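Elicitor protein Hrip2 (Magnaporthe oryzae, PDB 5FID) acts as a protein elicitor of the rice blast fungus, probably triggering defence responses in the host plant. Local coordinates at residues P73-Y78 with G124-I129. The protein carries 1 engineered substitution. Numbering follows the deposited sequence.
Sequences PDYGYY and GCPLPI
Gly76 is the hollow where strand 75-81 pairs with strand 123-126 in the antiparallel six-stranded sheet, and Leu127 and Ile129 are the bumps that fill it. Leu127 lays CD2 3.3 Å from Gly76 N, with CG beside Tyr75 C, while Ile129 reaches the glycine from the same sheet face, its CD1 3.9 Å from Gly76 CA. CG1 is flanked by the backbone N and the carbonyl carbon (chi1 60°), and an extended chi2 carries CD1 on to the glycine. That methyl also meets Tyr78, whose ring turns its edge to Cys125 CB, 3.7 Å from CE1. On the other face the scheme is reversed: Gly124 is the bare site, and Tyr77 CD1 lies 3.6 Å from its CA. Tyr75 starts away from the partner strand, yet its CD1 lies 3.9 Å from Pro126 CA; its hydroxyl bonds to Glu79 and Lys120 of the second subunit. Reciprocal backbone bonds join Gly76 and Cys125, that from Gly76 N to Cys125 O being short (2.7 Å) and nearly straight (170°). Leu127 N reaches Asp74 O at 3.0 Å, one bond past the strand ends. The Gly76–Cys125 polarity is thus paired in a buried setting, whereas a water wets the Asp74–Leu127 end. The Cys125–Cys101 disulfide ties down this strand, outermost within its chain, whose Gly124 makes backbone bonds to the second subunit.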
loop_
_atom_site.group_PDB
_atom_site.type_symbol
_atom_site.label_atom_id
_atom_site.label_comp_id
_atom_site.label_asym_id
_atom_site.label_seq_id
_atom_site.Cartn_x
_atom_site.Cartn_y
_atom_site.Cartn_z
ATOM N N PRO A 73 -1.086 -8.010 9.422
ATOM C CA PRO A 73 -2.421 -8.136 8.831
ATOM C C PRO A 73 -2.426 -9.014 7.576
ATOM O O PRO A 73 -1.416 -9.113 6.865
ATOM C CB PRO A 73 -2.764 -6.696 8.469
ATOM C CG PRO A 73 -1.429 -6.087 8.128
ATOM C CD PRO A 73 -0.428 -6.742 9.052
ATOM N N ASP A 74 -3.559 -9.658 7.322
ATOM C CA ASP A 74 -3.712 -10.490 6.146
ATOM C C ASP A 74 -3.982 -9.620 4.926
ATOM O O ASP A 74 -5.120 -9.527 4.489
ATOM C CB ASP A 74 -4.897 -11.437 6.341
ATOM C CG ASP A 74 -4.655 -12.478 7.421
ATOM O OD1 ASP A 74 -5.559 -13.318 7.626
ATOM O OD2 ASP A 74 -3.574 -12.468 8.048
ATOM N N TYR A 75 -2.941 -8.980 4.394
ATOM C CA TYR A 75 -3.066 -8.101 3.232
ATOM C C TYR A 75 -2.239 -8.615 2.061
ATOM O O TYR A 75 -1.189 -9.248 2.250
ATOM C CB TYR A 75 -2.536 -6.700 3.539
ATOM C CG TYR A 75 -3.329 -5.874 4.528
ATOM C CD1 TYR A 75 -4.635 -6.210 4.884
ATOM C CD2 TYR A 75 -2.773 -4.727 5.078
ATOM C CE1 TYR A 75 -5.352 -5.418 5.784
ATOM C CE2 TYR A 75 -3.486 -3.931 5.982
ATOM C CZ TYR A 75 -4.773 -4.285 6.322
ATOM O OH TYR A 75 -5.470 -3.498 7.221
ATOM N N GLY A 76 -2.705 -8.311 0.855
ATOM C CA GLY A 76 -1.922 -8.523 -0.349
ATOM C C GLY A 76 -1.491 -7.151 -0.830
ATOM O O GLY A 76 -2.256 -6.199 -0.704
ATOM N N TYR A 77 -0.278 -7.043 -1.367
ATOM C CA TYR A 77 0.255 -5.760 -1.794
ATOM C C TYR A 77 0.549 -5.815 -3.288
ATOM O O TYR A 77 0.941 -6.856 -3.802
ATOM C CB TYR A 77 1.520 -5.434 -0.995
ATOM C CG TYR A 77 1.301 -5.430 0.513
ATOM C CD1 TYR A 77 0.685 -4.357 1.148
ATOM C CD2 TYR A 77 1.704 -6.500 1.298
ATOM C CE1 TYR A 77 0.489 -4.352 2.532
ATOM C CE2 TYR A 77 1.502 -6.502 2.670
ATOM C CZ TYR A 77 0.902 -5.428 3.279
ATOM O OH TYR A 77 0.710 -5.436 4.647
ATOM N N TYR A 78 0.340 -4.704 -3.988
ATOM C CA TYR A 78 0.487 -4.679 -5.440
ATOM C C TYR A 78 0.978 -3.308 -5.885
ATOM O O TYR A 78 0.568 -2.280 -5.341
ATOM C CB TYR A 78 -0.842 -5.020 -6.140
ATOM C CG TYR A 78 -2.014 -4.312 -5.508
ATOM C CD1 TYR A 78 -2.609 -4.818 -4.362
ATOM C CD2 TYR A 78 -2.507 -3.130 -6.036
ATOM C CE1 TYR A 78 -3.662 -4.166 -3.752
ATOM C CE2 TYR A 78 -3.565 -2.477 -5.436
ATOM C CZ TYR A 78 -4.134 -2.998 -4.295
ATOM O OH TYR A 78 -5.187 -2.339 -3.680
ATOM N N GLY A 124 -2.149 -1.841 -0.506
ATOM C CA GLY A 124 -2.539 -3.061 0.184
ATOM C C GLY A 124 -4.049 -3.286 0.180
ATOM O O GLY A 124 -4.837 -2.337 0.094
ATOM N N CYS A 125 -4.452 -4.551 0.288
ATOM C CA CYS A 125 -5.855 -4.925 0.240
ATOM C C CYS A 125 -6.024 -6.243 0.997
ATOM O O CYS A 125 -5.172 -7.123 0.890
ATOM C CB CYS A 125 -6.263 -5.107 -1.228
ATOM S SG CYS A 125 -7.999 -5.429 -1.553
ATOM N N PRO A 126 -7.121 -6.386 1.765
ATOM C CA PRO A 126 -7.400 -7.634 2.489
ATOM C C PRO A 126 -7.429 -8.860 1.586
ATOM O O PRO A 126 -8.025 -8.828 0.502
ATOM C CB PRO A 126 -8.802 -7.402 3.039
ATOM C CG PRO A 126 -8.866 -5.922 3.258
ATOM C CD PRO A 126 -8.082 -5.323 2.108
ATOM N N LEU A 127 -6.803 -9.940 2.041
ATOM C CA LEU A 127 -6.763 -11.187 1.283
ATOM C C LEU A 127 -8.118 -11.885 1.368
ATOM O O LEU A 127 -8.860 -11.680 2.338
ATOM C CB LEU A 127 -5.676 -12.104 1.855
ATOM C CG LEU A 127 -4.241 -11.589 1.782
ATOM C CD1 LEU A 127 -3.287 -12.537 2.492
ATOM C CD2 LEU A 127 -3.843 -11.415 0.317
ATOM N N PRO A 128 -8.456 -12.715 0.362
ATOM C CA PRO A 128 -7.687 -12.978 -0.859
ATOM C C PRO A 128 -8.001 -11.978 -1.967
ATOM O O PRO A 128 -9.099 -11.411 -2.014
ATOM C CB PRO A 128 -8.169 -14.367 -1.278
ATOM C CG PRO A 128 -9.580 -14.420 -0.811
ATOM C CD PRO A 128 -9.619 -13.613 0.480
ATOM N N ILE A 129 -7.021 -11.749 -2.837
ATOM C CA ILE A 129 -7.190 -10.879 -3.987
ATOM C C ILE A 129 -6.596 -11.573 -5.197
ATOM O O ILE A 129 -5.754 -12.461 -5.052
ATOM C CB ILE A 129 -6.459 -9.539 -3.798
ATOM C CG1 ILE A 129 -4.959 -9.764 -3.605
ATOM C CG2 ILE A 129 -7.023 -8.783 -2.607
ATOM C CD1 ILE A 129 -4.134 -8.466 -3.544
HETATM O O HOH W 1 -8.312 -10.741 4.786
#